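Long-range contacts in thiamin pyrophosphokinase (Geobacillus thermodenitrificans, PDB 3K94), which probably catalyses the transfer of a pyrophosphate group from ATP to thiamin, making thiamin diphosphate, the coenzyme form of vitamin B1: residues L13-R18 / R97-T102; V132-L137 / L204-S209. One frame throughout, in Å; residues are numbered along the deposited sequence.

Contact 1 of 2, residues L13-R18 / R97-T102; sequences LLPDLR and RLFGAT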
ATOM      1  N   LEU B  13       8.851   1.871  10.518  1.00 17.85           N
ATOM      2  CA  LEU B  13       7.401   1.831  10.346  1.00 21.17           C
ATOM      3  C   LEU B  13       6.657   1.106  11.476  1.00 23.70           C
ATOM      4  O   LEU B  13       5.434   1.218  11.594  1.00 21.96           O
ATOM      5  CB  LEU B  13       7.039   1.212   8.991  1.00 18.87           C
ATOM      6  CG  LEU B  13       7.630   1.873   7.752  1.00 23.57           C
ATOM      7  CD1 LEU B  13       7.077   1.224   6.498  1.00 24.20           C
ATOM      8  CD2 LEU B  13       7.365   3.398   7.749  1.00 22.27           C
ATOM      9  N   LEU B  14       7.383   0.356  12.298  1.00 22.39           N
ATOM     10  CA  LEU B  14       6.747  -0.385  13.397  1.00 24.37           C
ATOM     11  C   LEU B  14       6.224   0.555  14.477  1.00 26.24           C
ATOM     12  O   LEU B  14       6.877   1.530  14.806  1.00 27.48           O
ATOM     13  CB  LEU B  14       7.749  -1.339  14.060  1.00 22.16           C
ATOM     14  CG  LEU B  14       8.422  -2.435  13.233  1.00 33.14           C
ATOM     15  CD1 LEU B  14       9.496  -3.125  14.068  1.00 38.40           C
ATOM     16  CD2 LEU B  14       7.421  -3.440  12.721  1.00 26.98           C
ATOM     17  N   PRO B  15       5.048   0.250  15.046  1.00 26.02           N
ATOM     18  CA  PRO B  15       4.703   0.947  16.291  1.00 24.04           C
ATOM     19  C   PRO B  15       5.629   0.477  17.411  1.00 24.63           C
ATOM     20  O   PRO B  15       6.390  -0.485  17.224  1.00 23.39           O
ATOM     21  CB  PRO B  15       3.282   0.464  16.603  1.00 23.91           C
ATOM     22  CG  PRO B  15       2.917  -0.550  15.568  1.00 25.42           C
ATOM     23  CD  PRO B  15       4.136  -0.866  14.743  1.00 25.82           C
ATOM     24  N   ASP B  16       5.567   1.147  18.554  1.00 27.00           N
ATOM     25  CA  ASP B  16       6.211   0.654  19.767  1.00 30.74           C
ATOM     26  C   ASP B  16       5.426  -0.573  20.248  1.00 26.67           C
ATOM     27  O   ASP B  16       4.276  -0.463  20.679  1.00 26.36           O
ATOM     28  CB  ASP B  16       6.226   1.754  20.845  1.00 35.74           C
ATOM     29  CG  ASP B  16       6.809   1.280  22.182  1.00 36.57           C
ATOM     30  OD1 ASP B  16       7.227   0.109  22.301  1.00 35.43           O
ATOM     31  OD2 ASP B  16       6.847   2.097  23.123  1.00 42.32           O
ATOM     32  N   LEU B  17       6.048  -1.741  20.165  1.00 24.40           N
ATOM     33  CA  LEU B  17       5.355  -3.000  20.438  1.00 24.06           C
ATOM     34  C   LEU B  17       4.941  -3.152  21.899  1.00 29.16           C
ATOM     35  O   LEU B  17       4.046  -3.939  22.226  1.00 28.64           O
ATOM     36  CB  LEU B  17       6.228  -4.184  20.013  1.00 23.45           C
ATOM     37  CG  LEU B  17       6.550  -4.244  18.515  1.00 27.29           C
ATOM     38  CD1 LEU B  17       7.290  -5.537  18.207  1.00 29.09           C
ATOM     39  CD2 LEU B  17       5.273  -4.119  17.682  1.00 23.39           C
ATOM     40  N   ARG B  18       5.585  -2.398  22.784  1.00 28.01           N
ATOM     41  CA  ARG B  18       5.218  -2.458  24.186  1.00 30.41           C
ATOM     42  C   ARG B  18       3.751  -2.110  24.360  1.00 30.32           C
ATOM     43  O   ARG B  18       3.099  -2.575  25.289  1.00 29.31           O
ATOM     44  CB  ARG B  18       6.081  -1.517  25.016  1.00 37.28           C
ATOM     45  CG  ARG B  18       7.542  -1.915  25.071  1.00 43.32           C
ATOM     46  CD  ARG B  18       8.341  -0.859  25.795  1.00 50.95           C
ATOM     47  NE  ARG B  18       7.726   0.453  25.634  1.00 58.65           N
ATOM     48  CZ  ARG B  18       8.331   1.605  25.903  1.00 64.63           C
ATOM     49  NH1 ARG B  18       9.583   1.612  26.344  1.00 66.63           N
ATOM     50  NH2 ARG B  18       7.683   2.751  25.724  1.00 64.08           N
ATOM     51  N   ARG B  97      -2.754  -9.797  14.386  1.00 20.06           N
ATOM     52  CA  ARG B  97      -2.209  -8.545  13.846  1.00 21.10           C
ATOM     53  C   ARG B  97      -0.862  -8.806  13.209  1.00 23.52           C
ATOM     54  O   ARG B  97      -0.033  -9.528  13.764  1.00 24.47           O
ATOM     55  CB  ARG B  97      -2.081  -7.474  14.934  1.00 20.64           C
ATOM     56  CG  ARG B  97      -3.391  -7.224  15.672  1.00 23.42           C
ATOM     57  CD  ARG B  97      -3.314  -6.033  16.614  1.00 26.01           C
ATOM     58  NE  ARG B  97      -4.644  -5.635  17.082  1.00 28.08           N
ATOM     59  CZ  ARG B  97      -5.196  -6.020  18.231  1.00 29.32           C
ATOM     60  NH1 ARG B  97      -4.539  -6.828  19.060  1.00 26.81           N
ATOM     61  NH2 ARG B  97      -6.409  -5.593  18.556  1.00 26.38           N
ATOM     62  N   LEU B  98      -0.668  -8.249  12.019  1.00 22.89           N
ATOM     63  CA  LEU B  98       0.593  -8.345  11.305  1.00 19.60           C
ATOM     64  C   LEU B  98       1.311  -7.006  11.376  1.00 23.99           C
ATOM     65  O   LEU B  98       0.788  -5.989  10.914  1.00 22.19           O
ATOM     66  CB  LEU B  98       0.356  -8.703   9.835  1.00 20.39           C
ATOM     67  CG  LEU B  98      -0.697  -9.781   9.592  1.00 25.10           C
ATOM     68  CD1 LEU B  98      -0.813 -10.071   8.115  1.00 23.39           C
ATOM     69  CD2 LEU B  98      -0.370 -11.070  10.397  1.00 24.24           C
ATOM     70  N   PHE B  99       2.500  -7.021  11.960  1.00 21.44           N
ATOM     71  CA  PHE B  99       3.359  -5.861  12.078  1.00 17.94           C
ATOM     72  C   PHE B  99       4.540  -6.070  11.143  1.00 18.41           C
ATOM     73  O   PHE B  99       4.824  -7.196  10.747  1.00 21.35           O
ATOM     74  CB  PHE B  99       3.873  -5.728  13.511  1.00 14.44           C
ATOM     75  CG  PHE B  99       2.788  -5.574  14.542  1.00 18.25           C
ATOM     76  CD1 PHE B  99       2.242  -6.677  15.158  1.00 16.61           C
ATOM     77  CD2 PHE B  99       2.301  -4.318  14.881  1.00 21.45           C
ATOM     78  CE1 PHE B  99       1.242  -6.545  16.109  1.00 19.18           C
ATOM     79  CE2 PHE B  99       1.310  -4.174  15.821  1.00 22.92           C
ATOM     80  CZ  PHE B  99       0.776  -5.294  16.444  1.00 25.96           C
ATOM     81  N   GLY B 100       5.233  -4.994  10.792  1.00 18.14           N
ATOM     82  CA  GLY B 100       6.344  -5.103   9.866  1.00 19.56           C
ATOM     83  C   GLY B 100       5.920  -5.648   8.506  1.00 19.94           C
ATOM     84  O   GLY B 100       6.713  -6.262   7.797  1.00 19.31           O
ATOM     85  N   ALA B 101       4.669  -5.422   8.136  1.00 21.19           N
ATOM     86  CA  ALA B 101       4.165  -5.940   6.872  1.00 22.58           C
ATOM     87  C   ALA B 101       3.968  -4.832   5.815  1.00 23.72           C
ATOM     88  O   ALA B 101       3.437  -5.094   4.742  1.00 21.09           O
ATOM     89  CB  ALA B 101       2.865  -6.725   7.098  1.00 21.58           C
ATOM     90  N   THR B 102       4.402  -3.610   6.127  1.00 20.92           N
ATOM     91  CA  THR B 102       4.268  -2.486   5.213  1.00 26.03           C
ATOM     92  C   THR B 102       5.620  -1.850   4.907  1.00 26.86           C
ATOM     93  O   THR B 102       6.618  -2.106   5.589  1.00 25.19           O
ATOM     94  CB  THR B 102       3.336  -1.368   5.771  1.00 20.22           C
ATOM     95  OG1 THR B 102       3.933  -0.769   6.930  1.00 20.84           O
ATOM     96  CG2 THR B 102       1.954  -1.900   6.108  1.00 22.90           C
TER
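With CG set opposite its own carbonyl carbon (chi1 -60°) and the chain then extended, Leu-14 sends CD2 onto the backbone of Gly-100, while the same first torsion in Phe-99 swings its ring toward Pro-15 and Leu-17. The fit at Gly-100 is tight: Leu-14 CD2 lies 3.3 Å from Gly-100 N and 3.5 Å from Gly-100 CA. Glycine suits this place twice over, since its phi is positive (60°) and a beta carbon would press on the same methyl. Phe-99 receives Leu-17 and Pro-15 from different directions. Leu-17 sets CD2 over one face, offset toward the rim and 4.1 Å from Phe-99 CD2, whereas Pro-15, whose side chain crosses that of Phe-99 at about a right angle, brings CG to the edge of the ring, 3.9 Å from Phe-99 CD2. Tyr-20 and His-4 add edge-to-face ring contacts to this cluster. Here the loop that follows strand 4-6 folds over the C-terminal end of strand 97-99, its neighbour in the parallel part of the sheet, the edge at which alpha/beta enzymes commonly place their ligand sites. An Asx turn, in which Asp-16 OD1 accepts from Arg-18 N at 3.0 Å, bends this loop round Leu-17. At the other end of the segment, Leu-13 lays CD1 against polar atoms of Thr-102, 3.5 Å from Thr-102 O; the hydroxyl of Thr-102 is hydrogen-bonded to Asp-128.

Contact 2 of 2, residues V132-L137 / L204-S209; sequences VLTVHL and LMMIRS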
ATOM      1  N   VAL B 132      -4.183   1.019  10.457  1.00 18.20           N
ATOM      2  CA  VAL B 132      -4.663  -0.324  10.667  1.00 22.36           C
ATOM      3  C   VAL B 132      -5.524  -0.634   9.457  1.00 18.13           C
ATOM      4  O   VAL B 132      -6.433   0.110   9.121  1.00 14.76           O
ATOM      5  CB  VAL B 132      -5.446  -0.495  11.995  1.00 29.05           C
ATOM      6  CG1 VAL B 132      -6.526   0.562  12.108  1.00 33.90           C
ATOM      7  CG2 VAL B 132      -6.067  -1.872  12.059  1.00 23.09           C
ATOM      8  N   LEU B 133      -5.209  -1.730   8.785  1.00 15.41           N
ATOM      9  CA  LEU B 133      -5.906  -2.090   7.560  1.00 20.31           C
ATOM     10  C   LEU B 133      -6.581  -3.431   7.764  1.00 20.61           C
ATOM     11  O   LEU B 133      -5.989  -4.352   8.329  1.00 20.00           O
ATOM     12  CB  LEU B 133      -4.927  -2.106   6.368  1.00 21.90           C
ATOM     13  CG  LEU B 133      -5.443  -2.425   4.958  1.00 24.63           C
ATOM     14  CD1 LEU B 133      -4.457  -1.923   3.923  1.00 23.63           C
ATOM     15  CD2 LEU B 133      -5.669  -3.932   4.786  1.00 24.70           C
ATOM     16  N   THR B 134      -7.840  -3.510   7.342  1.00 18.94           N
ATOM     17  CA  THR B 134      -8.653  -4.703   7.496  1.00 18.93           C
ATOM     18  C   THR B 134      -9.548  -4.874   6.272  1.00 22.81           C
ATOM     19  O   THR B 134      -9.877  -3.901   5.585  1.00 24.89           O
ATOM     20  CB  THR B 134      -9.557  -4.641   8.758  1.00 23.74           C
ATOM     21  OG1 THR B 134     -10.367  -3.450   8.736  1.00 26.56           O
ATOM     22  CG2 THR B 134      -8.728  -4.663  10.031  1.00 25.29           C
ATOM     23  N   VAL B 135      -9.943  -6.114   5.999  1.00 22.12           N
ATOM     24  CA  VAL B 135     -10.896  -6.393   4.926  1.00 23.21           C
ATOM     25  C   VAL B 135     -12.071  -7.170   5.512  1.00 23.77           C
ATOM     26  O   VAL B 135     -11.909  -7.902   6.490  1.00 23.88           O
ATOM     27  CB  VAL B 135     -10.245  -7.171   3.753  1.00 28.05           C
ATOM     28  CG1 VAL B 135      -9.050  -6.387   3.184  1.00 26.64           C
ATOM     29  CG2 VAL B 135      -9.813  -8.539   4.212  1.00 27.94           C
ATOM     30  N   HIS B 136     -13.248  -7.012   4.919  1.00 21.90           N
ATOM     31  CA  HIS B 136     -14.473  -7.517   5.538  1.00 23.73           C
ATOM     32  C   HIS B 136     -15.454  -8.141   4.550  1.00 23.31           C
ATOM     33  O   HIS B 136     -15.616  -7.662   3.421  1.00 22.50           O
ATOM     34  CB  HIS B 136     -15.185  -6.384   6.287  1.00 25.69           C
ATOM     35  CG  HIS B 136     -14.364  -5.777   7.376  1.00 26.16           C
ATOM     36  ND1 HIS B 136     -13.598  -4.646   7.190  1.00 24.26           N
ATOM     37  CD2 HIS B 136     -14.170  -6.156   8.661  1.00 25.60           C
ATOM     38  CE1 HIS B 136     -12.975  -4.349   8.317  1.00 23.27           C
ATOM     39  NE2 HIS B 136     -13.295  -5.258   9.221  1.00 29.13           N
ATOM     40  N   LEU B 137     -16.131  -9.186   5.012  1.00 18.29           N
ATOM     41  CA  LEU B 137     -17.243  -9.787   4.287  1.00 20.58           C
ATOM     42  C   LEU B 137     -18.539  -9.168   4.812  1.00 20.05           C
ATOM     43  O   LEU B 137     -18.520  -8.450   5.811  1.00 22.04           O
ATOM     44  CB  LEU B 137     -17.228 -11.307   4.484  1.00 23.95           C
ATOM     45  CG  LEU B 137     -15.927 -11.991   4.006  1.00 25.75           C
ATOM     46  CD1 LEU B 137     -15.985 -13.508   4.174  1.00 25.01           C
ATOM     47  CD2 LEU B 137     -15.589 -11.638   2.546  1.00 19.48           C
ATOM     48  N   LEU B 204     -15.205  -5.475   1.396  1.00 18.88           N
ATOM     49  CA  LEU B 204     -14.876  -4.075   1.631  1.00 21.92           C
ATOM     50  C   LEU B 204     -13.631  -3.900   2.481  1.00 25.75           C
ATOM     51  O   LEU B 204     -13.459  -4.578   3.501  1.00 25.41           O
ATOM     52  CB  LEU B 204     -16.049  -3.379   2.314  1.00 23.95           C
ATOM     53  CG  LEU B 204     -15.923  -1.880   2.560  1.00 24.86           C
ATOM     54  CD1 LEU B 204     -16.189  -1.136   1.258  1.00 21.43           C
ATOM     55  CD2 LEU B 204     -16.902  -1.429   3.632  1.00 23.06           C
HETATM   56  N   MSE B 205     -12.772  -2.974   2.073  1.00 21.56           N
HETATM   57  CA  MSE B 205     -11.570  -2.678   2.829  1.00 22.91           C
HETATM   58  C   MSE B 205     -11.754  -1.444   3.693  1.00 23.68           C
HETATM   59  O   MSE B 205     -12.250  -0.425   3.223  1.00 21.75           O
HETATM   60  CB  MSE B 205     -10.384  -2.476   1.881  1.00 23.82           C
HETATM   61  CG  MSE B 205      -9.111  -2.068   2.591  1.00 25.75           C
HETATM   62 SE   MSE B 205      -7.548  -1.890   1.399  1.00 39.97          SE
HETATM   63  CE  MSE B 205      -8.348  -0.834  -0.022  1.00138.37           C
HETATM   64  N   MSE B 206     -11.357  -1.533   4.959  1.00 24.48           N
HETATM   65  CA  MSE B 206     -11.299  -0.342   5.799  1.00 21.64           C
HETATM   66  C   MSE B 206      -9.874   0.005   6.197  1.00 21.53           C
HETATM   67  O   MSE B 206      -9.119  -0.856   6.624  1.00 19.18           O
HETATM   68  CB  MSE B 206     -12.148  -0.482   7.063  1.00 18.07           C
HETATM   69  CG  MSE B 206     -12.042   0.756   7.969  1.00 20.17           C
HETATM   70 SE   MSE B 206     -13.130   0.709   9.619  1.00 34.66          SE
HETATM   71  CE  MSE B 206     -12.468  -0.969  10.410  1.00 18.56           C
ATOM     72  N   ILE B 207      -9.511   1.274   6.049  1.00 22.06           N
ATOM     73  CA  ILE B 207      -8.252   1.753   6.592  1.00 19.59           C
ATOM     74  C   ILE B 207      -8.502   2.892   7.573  1.00 17.96           C
ATOM     75  O   ILE B 207      -9.149   3.877   7.234  1.00 20.41           O
ATOM     76  CB  ILE B 207      -7.286   2.203   5.485  1.00 18.07           C
ATOM     77  CG1 ILE B 207      -6.924   1.015   4.586  1.00 18.89           C
ATOM     78  CG2 ILE B 207      -6.025   2.808   6.109  1.00 21.45           C
ATOM     79  CD1 ILE B 207      -6.309   1.414   3.236  1.00 22.03           C
ATOM     80  N   ARG B 208      -8.025   2.724   8.803  1.00 21.82           N
ATOM     81  CA  ARG B 208      -8.043   3.800   9.785  1.00 20.15           C
ATOM     82  C   ARG B 208      -6.620   4.269   9.905  1.00 20.26           C
ATOM     83  O   ARG B 208      -5.708   3.465  10.072  1.00 24.54           O
ATOM     84  CB  ARG B 208      -8.566   3.326  11.149  1.00 23.77           C
ATOM     85  CG  ARG B 208      -9.980   2.764  11.127  1.00 23.61           C
ATOM     86  CD  ARG B 208     -10.420   2.309  12.522  1.00 25.36           C
ATOM     87  NE  ARG B 208     -10.725   3.445  13.393  1.00 27.35           N
ATOM     88  CZ  ARG B 208     -11.166   3.357  14.650  1.00 29.12           C
ATOM     89  NH1 ARG B 208     -11.370   2.177  15.230  1.00 21.87           N
ATOM     90  NH2 ARG B 208     -11.395   4.466  15.335  1.00 34.31           N
ATOM     91  N   SER B 209      -6.406   5.568   9.798  1.00 19.09           N
ATOM     92  CA  SER B 209      -5.048   6.055   9.773  1.00 20.97           C
ATOM     93  C   SER B 209      -4.868   7.334  10.572  1.00 24.04           C
ATOM     94  O   SER B 209      -5.832   7.921  11.059  1.00 21.32           O
ATOM     95  CB  SER B 209      -4.594   6.270   8.326  1.00 20.24           C
ATOM     96  OG  SER B 209      -5.460   7.156   7.629  1.00 23.95           O
TER
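Leu-204 O is met by two donors of unequal strength: the amide of His-136, with His-136 N 2.8 Å away, and the CA-H of Val-135, a weaker contact with Val-135 CA at 3.4 Å. The amide bond is bent, 133° at the hydrogen, and its donor is tilted from the carbonyl plane. Five more backbone bonds join these antiparallel strands, two at each of the hydrogen-bonded pairs Val-132/Arg-208 and Thr-134/Met-206, and the return bond from Leu-204 N to His-136 O. Side chains alternate between the two faces, and apolar ones fill the face carrying Leu-133, Val-135, Met-205 and Ile-207. Leu-133 touches both Ile-207 and Met-205: its CG sits 3.8 Å from Ile-207 CG1, and its CD1 is 4.0 Å from the selenium of Met-205, a residue built as selenomethionine whose flexible chain can follow its neighbours. Phe-110 of the second subunit packs on all three, and helix 106-118 of the same chain reaches Leu-133 through Leu-116. An alanine in place of Leu-133 would probably open a gap between Ile-207 and Met-205 and deprive Phe-110 of the partner chain of part of its apolar seat. On the other face Val-132 and Arg-208 run side by side. Val-132 turns CG1 between its N and carbonyl carbon (chi1 51°), bringing it 3.6 Å from Arg-208 CB, while the guanidinium group continues outward and gives a hydrogen bond to Met-144 O. Phe-197 and Phe-199 of strand 194-199 pack on this face at His-136, Leu-204 and Met-206, with the His-136 ring edge-to-face against Phe-197, so that two antiparallel layers pack face to face as a beta sandwich, the form expected of the vitamin B1 binding domain.

How the contacts relate
From the N terminus, the chain lays down strand 4-6 and enters the loop that carries residues 13-18. It then makes strands 28-30, 46-48 and 71-72 with helices 33-40, 56-65 and 80-88 before contact 1 closes this long alpha/beta excursion at strand 97-99. Helix 106-118 and strand 125-128 follow, and strand 131-136 opens contact 2, whose helix-free loop closes only at strand 204-209. The two closures are in series, neither nested nor crossed. Their centres are about 16 Å apart and both reach one mixed sheet, with strand 125-128 between strands 97-99 and 131-136; contact 1 ties a loop to its parallel part, contact 2 pairs two strands of its antiparallel part.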